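Local coordinates for protein plastocyanin (Adiantum capillus-veneris, PDB 1KDJ) that carries electrons between the cytochrome b6-f complex and P700 of photosystem I by means of a bound copper ion, at residues V3-E8 and V27-V32; F12-D17 and A93-T98; V32-H37 and L66-P71; G36-F41 and C87-S92. All blocks are in the same frame, centred on the assembly; numbering follows the deposited sequence.

Contact 1. Residues V3-E8 and V27-V32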
loop_
_atom_site.group_PDB
_atom_site.type_symbol
_atom_site.label_atom_id
_atom_site.label_comp_id
_atom_site.label_asym_id
_atom_site.label_seq_id
_atom_site.Cartn_x
_atom_site.Cartn_y
_atom_site.Cartn_z
ATOM N N VAL A 3 -0.363 -1.695 -8.721
ATOM C CA VAL A 3 0.977 -1.726 -8.136
ATOM C C VAL A 3 1.226 -3.205 -7.958
ATOM O O VAL A 3 0.311 -3.952 -7.598
ATOM C CB VAL A 3 1.087 -1.059 -6.742
ATOM C CG1 VAL A 3 2.493 -1.195 -6.136
ATOM C CG2 VAL A 3 0.801 0.448 -6.914
ATOM N N GLU A 4 2.422 -3.629 -8.358
ATOM C CA GLU A 4 2.848 -5.000 -8.147
ATOM C C GLU A 4 3.616 -5.037 -6.835
ATOM O O GLU A 4 4.462 -4.192 -6.521
ATOM C CB GLU A 4 3.728 -5.425 -9.305
ATOM C CG GLU A 4 2.864 -5.617 -10.534
ATOM C CD GLU A 4 3.616 -6.175 -11.748
ATOM O OE1 GLU A 4 4.762 -6.600 -11.625
ATOM O OE2 GLU A 4 3.037 -6.165 -12.824
ATOM N N VAL A 5 3.326 -6.054 -6.041
ATOM C CA VAL A 5 3.906 -6.176 -4.720
ATOM C C VAL A 5 4.860 -7.379 -4.807
ATOM O O VAL A 5 4.367 -8.502 -4.969
ATOM C CB VAL A 5 2.778 -6.438 -3.704
ATOM C CG1 VAL A 5 3.395 -6.513 -2.314
ATOM C CG2 VAL A 5 1.720 -5.336 -3.759
ATOM N N GLY A 6 6.146 -7.121 -4.703
ATOM C CA GLY A 6 7.145 -8.186 -4.770
ATOM C C GLY A 6 7.378 -8.604 -6.216
ATOM O O GLY A 6 6.782 -8.082 -7.176
ATOM N N ASP A 7 8.250 -9.587 -6.387
ATOM C CA ASP A 7 8.507 -10.146 -7.714
ATOM C C ASP A 7 8.785 -11.656 -7.597
ATOM O O ASP A 7 8.813 -12.213 -6.495
ATOM C CB ASP A 7 9.696 -9.383 -8.361
ATOM C CG ASP A 7 10.990 -9.313 -7.595
ATOM O OD1 ASP A 7 11.303 -10.239 -6.835
ATOM O OD2 ASP A 7 11.703 -8.331 -7.736
ATOM N N GLU A 8 9.044 -12.329 -8.716
ATOM C CA GLU A 8 9.366 -13.747 -8.768
ATOM C C GLU A 8 10.687 -14.095 -8.112
ATOM O O GLU A 8 10.852 -15.232 -7.678
ATOM C CB GLU A 8 9.476 -14.260 -10.181
ATOM C CG GLU A 8 8.288 -14.124 -11.111
ATOM C CD GLU A 8 7.049 -14.931 -10.800
ATOM O OE1 GLU A 8 6.772 -15.212 -9.632
ATOM O OE2 GLU A 8 6.351 -15.267 -11.756
ATOM N N VAL A 27 -6.427 1.971 -6.101
ATOM C CA VAL A 27 -5.072 1.495 -6.304
ATOM C C VAL A 27 -5.186 0.001 -5.993
ATOM O O VAL A 27 -5.609 -0.370 -4.894
ATOM C CB VAL A 27 -4.121 2.168 -5.350
ATOM C CG1 VAL A 27 -2.700 1.718 -5.626
ATOM C CG2 VAL A 27 -4.170 3.673 -5.570
ATOM N N GLU A 28 -4.938 -0.863 -6.979
ATOM C CA GLU A 28 -5.019 -2.294 -6.780
ATOM C C GLU A 28 -3.596 -2.801 -6.619
ATOM O O GLU A 28 -2.752 -2.597 -7.497
ATOM C CB GLU A 28 -5.647 -2.953 -7.968
ATOM C CG GLU A 28 -6.018 -4.395 -7.678
ATOM C CD GLU A 28 -6.439 -5.138 -8.939
ATOM O OE1 GLU A 28 -7.364 -4.675 -9.628
ATOM O OE2 GLU A 28 -5.826 -6.173 -9.245
ATOM N N PHE A 29 -3.286 -3.391 -5.475
ATOM C CA PHE A 29 -1.979 -3.967 -5.191
ATOM C C PHE A 29 -2.117 -5.457 -5.488
ATOM O O PHE A 29 -3.099 -6.076 -5.092
ATOM C CB PHE A 29 -1.639 -3.743 -3.744
ATOM C CG PHE A 29 -1.428 -2.304 -3.331
ATOM C CD1 PHE A 29 -0.180 -1.740 -3.421
ATOM C CD2 PHE A 29 -2.478 -1.580 -2.812
ATOM C CE1 PHE A 29 0.066 -0.454 -2.997
ATOM C CE2 PHE A 29 -2.223 -0.286 -2.399
ATOM C CZ PHE A 29 -0.973 0.282 -2.480
ATOM N N THR A 30 -1.217 -6.053 -6.264
ATOM C CA THR A 30 -1.307 -7.452 -6.649
ATOM C C THR A 30 0.027 -8.095 -6.357
ATOM O O THR A 30 1.095 -7.577 -6.695
ATOM C CB THR A 30 -1.580 -7.632 -8.126
ATOM O OG1 THR A 30 -2.782 -6.912 -8.401
ATOM C CG2 THR A 30 -1.754 -9.094 -8.515
ATOM N N LEU A 31 -0.051 -9.210 -5.646
ATOM C CA LEU A 31 1.123 -9.962 -5.248
ATOM C C LEU A 31 1.778 -10.634 -6.465
ATOM O O LEU A 31 1.079 -11.255 -7.268
ATOM C CB LEU A 31 0.741 -11.059 -4.241
ATOM C CG LEU A 31 1.892 -11.917 -3.778
ATOM C CD1 LEU A 31 2.774 -11.159 -2.829
ATOM C CD2 LEU A 31 1.319 -13.155 -3.143
ATOM N N VAL A 32 3.088 -10.507 -6.609
ATOM C CA VAL A 32 3.812 -11.272 -7.614
ATOM C C VAL A 32 4.825 -12.130 -6.827
ATOM O O VAL A 32 5.524 -11.629 -5.941
ATOM C CB VAL A 32 4.533 -10.311 -8.609
ATOM C CG1 VAL A 32 5.269 -11.144 -9.661
ATOM C CG2 VAL A 32 3.530 -9.422 -9.337
#

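Contact 2. Residues F12-D17 and A93-T98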
loop_
_atom_site.group_PDB
_atom_site.type_symbol
_atom_site.label_atom_id
_atom_site.label_comp_id
_atom_site.label_asym_id
_atom_site.label_seq_id
_atom_site.Cartn_x
_atom_site.Cartn_y
_atom_site.Cartn_z
ATOM N N PHE A 12 12.182 -7.357 -1.845
ATOM C CA PHE A 12 11.165 -6.726 -1.015
ATOM C C PHE A 12 10.915 -5.308 -1.584
ATOM O O PHE A 12 11.409 -4.295 -1.058
ATOM C CB PHE A 12 11.677 -6.650 0.408
ATOM C CG PHE A 12 12.160 -7.967 1.033
ATOM C CD1 PHE A 12 11.536 -9.165 0.744
ATOM C CD2 PHE A 12 13.222 -7.894 1.924
ATOM C CE1 PHE A 12 11.976 -10.321 1.365
ATOM C CE2 PHE A 12 13.656 -9.054 2.537
ATOM C CZ PHE A 12 13.025 -10.253 2.256
ATOM N N LYS A 13 10.140 -5.228 -2.660
ATOM C CA LYS A 13 9.934 -3.969 -3.362
ATOM C C LYS A 13 8.530 -3.897 -3.892
ATOM O O LYS A 13 7.896 -4.880 -4.272
ATOM C CB LYS A 13 10.895 -3.853 -4.563
ATOM C CG LYS A 13 12.408 -3.751 -4.386
ATOM C CD LYS A 13 12.746 -2.281 -4.494
ATOM C CE LYS A 13 14.219 -1.910 -4.268
ATOM N NZ LYS A 13 14.314 -0.466 -3.968
ATOM N N PHE A 14 8.046 -2.656 -3.962
ATOM C CA PHE A 14 6.795 -2.354 -4.648
ATOM C C PHE A 14 7.212 -1.859 -6.060
ATOM O O PHE A 14 8.202 -1.145 -6.195
ATOM C CB PHE A 14 6.007 -1.213 -3.935
ATOM C CG PHE A 14 5.395 -1.628 -2.591
ATOM C CD1 PHE A 14 4.215 -2.354 -2.610
ATOM C CD2 PHE A 14 6.031 -1.262 -1.403
ATOM C CE1 PHE A 14 3.636 -2.725 -1.398
ATOM C CE2 PHE A 14 5.448 -1.639 -0.207
ATOM C CZ PHE A 14 4.266 -2.358 -0.223
ATOM N N TYR A 15 6.437 -2.233 -7.049
ATOM C CA TYR A 15 6.672 -1.909 -8.448
ATOM C C TYR A 15 5.450 -1.242 -9.075
ATOM O O TYR A 15 4.476 -1.952 -9.374
ATOM C CB TYR A 15 7.009 -3.211 -9.176
ATOM C CG TYR A 15 8.338 -3.825 -8.742
ATOM C CD1 TYR A 15 9.526 -3.191 -9.027
ATOM C CD2 TYR A 15 8.319 -5.056 -8.101
ATOM C CE1 TYR A 15 10.711 -3.775 -8.671
ATOM C CE2 TYR A 15 9.500 -5.645 -7.741
ATOM C CZ TYR A 15 10.677 -4.994 -8.029
ATOM O OH TYR A 15 11.866 -5.576 -7.684
ATOM N N PRO A 16 5.405 0.078 -9.355
ATOM C CA PRO A 16 6.385 1.073 -8.967
ATOM C C PRO A 16 6.277 1.454 -7.493
ATOM O O PRO A 16 5.272 1.127 -6.858
ATOM C CB PRO A 16 6.133 2.285 -9.874
ATOM C CG PRO A 16 4.639 2.204 -10.013
ATOM C CD PRO A 16 4.266 0.716 -10.048
ATOM N N ASP A 17 7.248 2.168 -6.935
ATOM C CA ASP A 17 7.139 2.546 -5.522
ATOM C C ASP A 17 6.662 3.983 -5.311
ATOM O O ASP A 17 6.790 4.491 -4.206
ATOM C CB ASP A 17 8.497 2.331 -4.836
ATOM C CG ASP A 17 9.675 3.163 -5.319
ATOM O OD1 ASP A 17 9.545 4.006 -6.216
ATOM O OD2 ASP A 17 10.758 2.966 -4.784
ATOM N N ALA A 93 13.377 -3.600 5.974
ATOM C CA ALA A 93 14.114 -3.735 4.733
ATOM C C ALA A 93 13.704 -2.659 3.713
ATOM O O ALA A 93 13.906 -2.821 2.512
ATOM C CB ALA A 93 13.854 -5.117 4.158
ATOM N N ASN A 94 13.096 -1.567 4.178
ATOM C CA ASN A 94 12.673 -0.406 3.405
ATOM C C ASN A 94 11.753 -0.734 2.257
ATOM O O ASN A 94 11.752 -0.096 1.202
ATOM C CB ASN A 94 13.916 0.358 2.918
ATOM C CG ASN A 94 13.717 1.819 2.464
ATOM O OD1 ASN A 94 14.155 2.757 3.126
ATOM N ND2 ASN A 94 13.142 2.208 1.330
ATOM N N MET A 95 10.883 -1.719 2.433
ATOM C CA MET A 95 9.842 -1.972 1.457
ATOM C C MET A 95 8.653 -1.023 1.769
ATOM O O MET A 95 7.704 -1.270 2.534
ATOM C CB MET A 95 9.407 -3.418 1.521
ATOM C CG MET A 95 8.346 -3.794 0.540
ATOM S SD MET A 95 7.994 -5.552 0.403
ATOM C CE MET A 95 6.726 -5.549 -0.811
ATOM N N LYS A 96 8.754 0.094 1.050
ATOM C CA LYS A 96 7.844 1.206 1.194
ATOM C C LYS A 96 7.622 1.881 -0.164
ATOM O O LYS A 96 8.407 1.663 -1.103
ATOM C CB LYS A 96 8.434 2.200 2.207
ATOM C CG LYS A 96 9.716 2.922 1.811
ATOM C CD LYS A 96 10.056 3.933 2.902
ATOM C CE LYS A 96 11.374 4.694 2.644
ATOM N NZ LYS A 96 11.284 5.613 1.522
ATOM N N GLY A 97 6.532 2.643 -0.272
ATOM C CA GLY A 97 6.208 3.382 -1.480
ATOM C C GLY A 97 5.472 4.668 -1.099
ATOM O O GLY A 97 5.172 4.871 0.089
ATOM N N THR A 98 5.235 5.561 -2.064
ATOM C CA THR A 98 4.460 6.788 -1.841
ATOM C C THR A 98 3.260 6.829 -2.789
ATOM O O THR A 98 3.306 6.333 -3.924
ATOM C CB THR A 98 5.313 8.081 -2.049
ATOM O OG1 THR A 98 5.811 8.037 -3.371
ATOM C CG2 THR A 98 6.458 8.215 -1.078
HETATM O O HOH W 1 13.860 -3.461 -0.392
HETATM O O HOH W 2 9.458 -0.636 -2.533
#

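Contact 3. Residues V32-H37 and L66-P71. With CU (copper (II) ion), chain B.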
loop_
_atom_site.group_PDB
_atom_site.type_symbol
_atom_site.label_atom_id
_atom_site.label_comp_id
_atom_site.label_asym_id
_atom_site.label_seq_id
_atom_site.Cartn_x
_atom_site.Cartn_y
_atom_site.Cartn_z
ATOM N N VAL A 32 3.088 -10.507 -6.609
ATOM C CA VAL A 32 3.812 -11.272 -7.614
ATOM C C VAL A 32 4.825 -12.130 -6.827
ATOM O O VAL A 32 5.524 -11.629 -5.941
ATOM C CB VAL A 32 4.533 -10.311 -8.609
ATOM C CG1 VAL A 32 5.269 -11.144 -9.661
ATOM C CG2 VAL A 32 3.530 -9.422 -9.337
ATOM N N GLY A 33 4.965 -13.417 -7.148
ATOM C CA GLY A 33 5.939 -14.251 -6.476
ATOM C C GLY A 33 5.311 -15.014 -5.317
ATOM O O GLY A 33 4.090 -15.064 -5.167
ATOM N N GLU A 34 6.167 -15.646 -4.525
ATOM C CA GLU A 34 5.696 -16.432 -3.415
ATOM C C GLU A 34 5.896 -15.834 -2.035
ATOM O O GLU A 34 5.284 -16.324 -1.086
ATOM C CB GLU A 34 6.351 -17.790 -3.486
ATOM C CG GLU A 34 5.318 -18.811 -3.948
ATOM C CD GLU A 34 4.833 -18.610 -5.375
ATOM O OE1 GLU A 34 5.675 -18.716 -6.277
ATOM O OE2 GLU A 34 3.639 -18.348 -5.581
ATOM N N THR A 35 6.747 -14.827 -1.846
ATOM C CA THR A 35 6.871 -14.175 -0.556
ATOM C C THR A 35 5.567 -13.374 -0.272
ATOM O O THR A 35 5.161 -12.565 -1.117
ATOM C CB THR A 35 8.078 -13.259 -0.627
ATOM O OG1 THR A 35 9.194 -14.048 -1.047
ATOM C CG2 THR A 35 8.360 -12.603 0.683
ATOM N N GLY A 36 4.865 -13.608 0.847
ATOM C CA GLY A 36 3.677 -12.862 1.220
ATOM C C GLY A 36 4.113 -11.483 1.647
ATOM O O GLY A 36 5.233 -11.182 2.098
ATOM N N HIS A 37 3.211 -10.521 1.482
ATOM C CA HIS A 37 3.505 -9.117 1.782
ATOM C C HIS A 37 2.194 -8.466 2.168
ATOM O O HIS A 37 1.143 -9.035 1.900
ATOM C CB HIS A 37 4.015 -8.331 0.555
ATOM C CG HIS A 37 5.354 -8.796 -0.006
ATOM N ND1 HIS A 37 6.455 -8.406 0.610
ATOM C CD2 HIS A 37 5.593 -9.523 -1.146
ATOM C CE1 HIS A 37 7.435 -8.881 -0.151
ATOM N NE2 HIS A 37 6.908 -9.526 -1.171
ATOM N N LEU A 66 -1.021 -10.864 1.724
ATOM C CA LEU A 66 -1.438 -11.301 0.402
ATOM C C LEU A 66 -0.817 -12.702 0.181
ATOM O O LEU A 66 0.281 -13.014 0.666
ATOM C CB LEU A 66 -0.924 -10.292 -0.643
ATOM C CG LEU A 66 -1.500 -8.870 -0.534
ATOM C CD1 LEU A 66 -0.725 -7.932 -1.436
ATOM C CD2 LEU A 66 -2.987 -8.897 -0.882
ATOM N N SER A 67 -1.480 -13.605 -0.495
ATOM C CA SER A 67 -0.974 -14.954 -0.717
ATOM C C SER A 67 -1.518 -15.307 -2.088
ATOM O O SER A 67 -2.391 -14.571 -2.557
ATOM C CB SER A 67 -1.538 -15.892 0.342
ATOM O OG SER A 67 -2.955 -16.055 0.261
ATOM N N GLU A 68 -1.175 -16.374 -2.818
ATOM C CA GLU A 68 -1.800 -16.509 -4.126
ATOM C C GLU A 68 -3.263 -16.884 -3.981
ATOM O O GLU A 68 -4.030 -16.787 -4.927
ATOM C CB GLU A 68 -1.040 -17.539 -4.977
ATOM C CG GLU A 68 -0.919 -17.101 -6.475
ATOM C CD GLU A 68 -0.231 -15.748 -6.784
ATOM O OE1 GLU A 68 0.989 -15.602 -6.614
ATOM O OE2 GLU A 68 -0.931 -14.829 -7.217
ATOM N N ASP A 69 -3.671 -17.205 -2.762
ATOM C CA ASP A 69 -5.059 -17.466 -2.452
ATOM C C ASP A 69 -5.799 -16.130 -2.268
ATOM O O ASP A 69 -6.993 -16.013 -2.539
ATOM C CB ASP A 69 -5.124 -18.321 -1.152
ATOM C CG ASP A 69 -4.519 -19.751 -1.161
ATOM O OD1 ASP A 69 -3.311 -19.913 -1.371
ATOM O OD2 ASP A 69 -5.264 -20.711 -0.931
ATOM N N GLU A 70 -5.131 -15.086 -1.760
ATOM C CA GLU A 70 -5.698 -13.751 -1.519
ATOM C C GLU A 70 -4.695 -12.827 -2.226
ATOM O O GLU A 70 -3.848 -12.217 -1.564
ATOM C CB GLU A 70 -5.729 -13.459 -0.004
ATOM C CG GLU A 70 -6.249 -12.077 0.454
ATOM C CD GLU A 70 -5.650 -11.532 1.764
ATOM O OE1 GLU A 70 -5.483 -12.284 2.732
ATOM O OE2 GLU A 70 -5.356 -10.335 1.826
ATOM N N PRO A 71 -4.645 -12.764 -3.560
ATOM C CA PRO A 71 -3.555 -12.110 -4.283
ATOM C C PRO A 71 -3.655 -10.593 -4.400
ATOM O O PRO A 71 -2.632 -9.973 -4.687
ATOM C CB PRO A 71 -3.539 -12.800 -5.619
ATOM C CG PRO A 71 -5.015 -13.051 -5.862
ATOM C CD PRO A 71 -5.549 -13.444 -4.485
HETATM CU CU CU B . 6.865 -7.503 2.263
#

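Contact 4. Residues G36-F41 and C87-S92. With CU (copper (II) ion), chain B.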
loop_
_atom_site.group_PDB
_atom_site.type_symbol
_atom_site.label_atom_id
_atom_site.label_comp_id
_atom_site.label_asym_id
_atom_site.label_seq_id
_atom_site.Cartn_x
_atom_site.Cartn_y
_atom_site.Cartn_z
ATOM N N GLY A 36 4.865 -13.608 0.847
ATOM C CA GLY A 36 3.677 -12.862 1.220
ATOM C C GLY A 36 4.113 -11.483 1.647
ATOM O O GLY A 36 5.233 -11.182 2.098
ATOM N N HIS A 37 3.211 -10.521 1.482
ATOM C CA HIS A 37 3.505 -9.117 1.782
ATOM C C HIS A 37 2.194 -8.466 2.168
ATOM O O HIS A 37 1.143 -9.035 1.900
ATOM C CB HIS A 37 4.015 -8.331 0.555
ATOM C CG HIS A 37 5.354 -8.796 -0.006
ATOM N ND1 HIS A 37 6.455 -8.406 0.610
ATOM C CD2 HIS A 37 5.593 -9.523 -1.146
ATOM C CE1 HIS A 37 7.435 -8.881 -0.151
ATOM N NE2 HIS A 37 6.908 -9.526 -1.171
ATOM N N ASN A 38 2.214 -7.276 2.735
ATOM C CA ASN A 38 0.931 -6.570 2.862
ATOM C C ASN A 38 1.157 -5.067 2.658
ATOM O O ASN A 38 2.274 -4.645 2.323
ATOM C CB ASN A 38 0.279 -6.827 4.261
ATOM C CG ASN A 38 0.974 -6.233 5.446
ATOM O OD1 ASN A 38 1.998 -5.560 5.473
ATOM N ND2 ASN A 38 0.429 -6.573 6.585
ATOM N N ILE A 39 0.125 -4.243 2.879
ATOM C CA ILE A 39 0.228 -2.804 2.638
ATOM C C ILE A 39 -0.488 -2.118 3.794
ATOM O O ILE A 39 -1.682 -2.361 3.961
ATOM C CB ILE A 39 -0.502 -2.334 1.331
ATOM C CG1 ILE A 39 0.064 -3.060 0.081
ATOM C CG2 ILE A 39 -0.351 -0.788 1.206
ATOM C CD1 ILE A 39 -0.519 -4.465 -0.243
ATOM N N VAL A 40 0.241 -1.280 4.479
ATOM C CA VAL A 40 -0.269 -0.487 5.582
ATOM C C VAL A 40 0.190 0.939 5.349
ATOM O O VAL A 40 1.376 1.192 5.131
ATOM C CB VAL A 40 0.290 -1.019 6.956
ATOM C CG1 VAL A 40 -0.199 -0.166 8.121
ATOM C CG2 VAL A 40 -0.197 -2.430 7.171
ATOM N N PHE A 41 -0.749 1.894 5.476
ATOM C CA PHE A 41 -0.433 3.305 5.330
ATOM C C PHE A 41 0.065 3.914 6.606
ATOM O O PHE A 41 -0.457 3.594 7.664
ATOM C CB PHE A 41 -1.674 4.098 4.853
ATOM C CG PHE A 41 -1.860 4.021 3.338
ATOM C CD1 PHE A 41 -1.186 4.924 2.534
ATOM C CD2 PHE A 41 -2.629 3.039 2.779
ATOM C CE1 PHE A 41 -1.293 4.823 1.162
ATOM C CE2 PHE A 41 -2.728 2.948 1.408
ATOM C CZ PHE A 41 -2.062 3.834 0.601
ATOM N N CYS A 87 5.249 -2.356 3.912
ATOM C CA CYS A 87 4.857 -3.737 4.105
ATOM C C CYS A 87 5.219 -4.064 5.548
ATOM O O CYS A 87 6.383 -3.839 5.859
ATOM C CB CYS A 87 5.657 -4.646 3.162
ATOM S SG CYS A 87 5.402 -6.385 3.566
ATOM N N THR A 88 4.376 -4.618 6.410
ATOM C CA THR A 88 4.768 -4.946 7.778
ATOM C C THR A 88 5.932 -5.943 7.946
ATOM O O THR A 88 6.923 -5.519 8.523
ATOM C CB THR A 88 3.492 -5.440 8.480
ATOM O OG1 THR A 88 2.514 -4.387 8.343
ATOM C CG2 THR A 88 3.761 -5.846 9.937
ATOM N N PRO A 89 5.984 -7.167 7.408
ATOM C CA PRO A 89 7.138 -8.053 7.556
ATOM C C PRO A 89 8.446 -7.411 7.140
ATOM O O PRO A 89 9.447 -7.545 7.837
ATOM C CB PRO A 89 6.856 -9.242 6.714
ATOM C CG PRO A 89 5.421 -9.261 6.383
ATOM C CD PRO A 89 4.987 -7.798 6.547
ATOM N N HIS A 90 8.429 -6.591 6.042
ATOM C CA HIS A 90 9.693 -6.151 5.441
ATOM C C HIS A 90 9.957 -4.661 5.556
ATOM O O HIS A 90 10.803 -4.089 4.856
ATOM C CB HIS A 90 9.712 -6.616 3.957
ATOM C CG HIS A 90 9.487 -8.126 3.750
ATOM N ND1 HIS A 90 8.380 -8.564 3.183
ATOM C CD2 HIS A 90 10.316 -9.163 4.087
ATOM C CE1 HIS A 90 8.452 -9.878 3.144
ATOM N NE2 HIS A 90 9.618 -10.202 3.683
ATOM N N LYS A 91 9.308 -4.062 6.566
ATOM C CA LYS A 91 9.434 -2.629 6.865
ATOM C C LYS A 91 10.868 -2.237 7.128
ATOM O O LYS A 91 11.369 -1.275 6.560
ATOM C CB LYS A 91 8.604 -2.237 8.109
ATOM C CG LYS A 91 8.427 -0.720 8.264
ATOM C CD LYS A 91 7.569 -0.398 9.490
ATOM C CE LYS A 91 7.202 1.102 9.590
ATOM N NZ LYS A 91 7.938 1.780 10.649
ATOM N N SER A 92 11.592 -2.976 7.955
ATOM C CA SER A 92 12.985 -2.668 8.222
ATOM C C SER A 92 13.865 -2.881 6.992
ATOM O O SER A 92 14.994 -2.398 6.942
ATOM C CB SER A 92 13.446 -3.544 9.353
ATOM O OG SER A 92 13.004 -4.881 9.073
HETATM CU CU CU B . 6.865 -7.503 2.263
#

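Contact 1. Residues V3-E8 and V27-V32
V3 and F29 lie side by side and point the same way, the CB of V3 3.6 Å from CD1 of the F29 ring, at an oblique approach. V27 places its CG1 over one face of that ring, toward the rim, and also touches CG2 of V3. V5 comes from the other end: with CG1 anti to the backbone N (chi1 -178°), its CG2 is turned to the edge of the ring, 3.7 Å from CB of F29. F14 and F85 extend this core, and V5 also rests on the copper ligands H37 and M95. The two strands, 2-5 and 27-31, run parallel. V3 N bonds E28 O at 2.8 Å, T30 N reaches V3 O, V5 N reaches T30 O at 2.8 Å, and V32 N closes the run on V5 O at 2.9 Å, the straightest of the four (172°). Past the strand, CB of V32 packs against G6 O at 3.5 Å, and its CG2 touches the extended, exposed E4 chain obliquely from CB to OE1. D7 turns instead to Y15 and N11. Backbone bonding therefore sets the register, while apolar contacts on one face pack the sheet against the core next to the copper ligands.

Contact 2. Residues F12-D17 and A93-T98
The methyl of M95 sits on the F14 ring in a CH-pi and Met-aromatic contact that joins the edge strand 14-15 of one sheet of the beta sandwich to the loop leading into strand 96-101 of the other. CE stands over the centre of the ring, 4.1 Å from its centroid, and SD is farther above the same ring. The two side chains cross at about a right angle, and CG of M95 reaches CE2 of F14 at 3.7 Å. The fully extended methionine, CG anti to the backbone N (chi1 -179°), runs along the backbone of F12, with SD 3.8 Å from CB of F12, on its way to the copper. F12 also touches A93, CD2 to CB at 3.6 Å, and its ring stacks on H90, another copper ligand. The strands do not pair directly here; water fills in. One water donates to both F12 O and A93 O, and another accepts from F14 N, 2.8 Å away, and donates to K96 O. Farther along, T98 N bonds D17 O directly at 2.9 Å, where the bare CA of G97 lets the chains come close. The polar links are thus this bond and the two bridging waters, while the M95 side chain packs on an aromatic face and on the backbone of F12 and K13, which suits a weak thioether ligand.

Contact 3. Residues V32-H37 and L66-P71
H37 and L66 are joined by a single nearly linear backbone bond, L66 N to H37 O at 2.8 Å with an N-H...O angle of 164°, and beside it the CA of G36 approaches L66 O at 3.4 Å. CB and CG of L66 lie against the same H37 oxygen, the nearer being CB at 3.5 Å, so the accepting atom is covered by aliphatic carbon; farther out, L66 packs on L31 and I39. With CG of H37 anti to its own carbonyl carbon (chi1 -64°), the imidazole meets the copper through ND1 at 1.9 Å. The H37 backbone N, by contrast, is buried without a partner. At the outer end of the contact two bent glutamates meet crosswise, OE2 of E34 4.0 Å from OE1 of E68, with their carboxylate planes 71° apart. OE1 of E68 also faces the carbonyl O of G33, another acceptor. The loop carrying E68 is a type I turn from S67 to E70, stiffened by an ST motif in which S67 OG accepts from E70 N at 3.1 Å. The contact thus has two characters: a straight backbone bond that links the segment bearing a copper ligand to the 66-71 loop, and an exposed acidic rim where the two like charges are probably unfavourable and may raise the proton affinity of one carboxylate.

Contact 4. Residues G36-F41 and C87-S92
The side-chain oxygen of N38 is gripped twice by T88: T88 N donates to OD1 at 2.7 Å and 165°, and T88 OG1 donates to OD1 at 3.1 Å. Both donors lie in the amide plane, the hydroxyl on a lone pair, so the amide is held against rotation; its ND2 bonds D64 O. This clasp lies beside the type 1 (blue) copper site of the cupredoxin fold, between the segment carrying H37 and the ligand loop that supplies C87 and H90. C87 binds copper through SG at 2.3 Å and H90 through ND1 at 2.1 Å, with M95 completing the four ligands. N38 N donates to C87 SG at 3.4 Å, a second-shell bond that probably draws charge from the thiolate and tunes the metal. SG meets the H37 ring in its plane, at the edge, placed there with SG anti to the C87 backbone N (chi1 170°). H37 and H90 meet rim to rim, their planes at 58°, brought together by the shared metal. H90 is sandwiched: CB of P89 lies over the centre of one face, and F12 stacks on the opposite one. The F12-H90 stack is consistent with hindered protonation of an active-site histidine by pi-pi interactions in this fern protein. V40 borders the clasp, CG2 against T88 OG1, and the H90 edge faces G36, whose O is 3.6 Å from CE1.

Overall arrangement
The four contacts meet near the copper end of a two-sheet sandwich, contacts 1 and 2 running on into its strands. Contact 1 joins neighbouring strands 2-5 and 27-31 of one sheet, contact 2 links the edge strand 14-15 of that sheet to strand 96-101 of the other, and contacts 3 and 4 diverge from the shared residues G36 and H37. Their centres lie about 8 to 15 Å apart, contacts 1 and 3 nearest each other. Along the chain, contact 1 closes before contact 3 and contact 4 open, whereas contact 2 spans both. H37 comes 50 residues before the loop supplying C87, H90 and M95, consistent with a copper centre held by several parts of the fold.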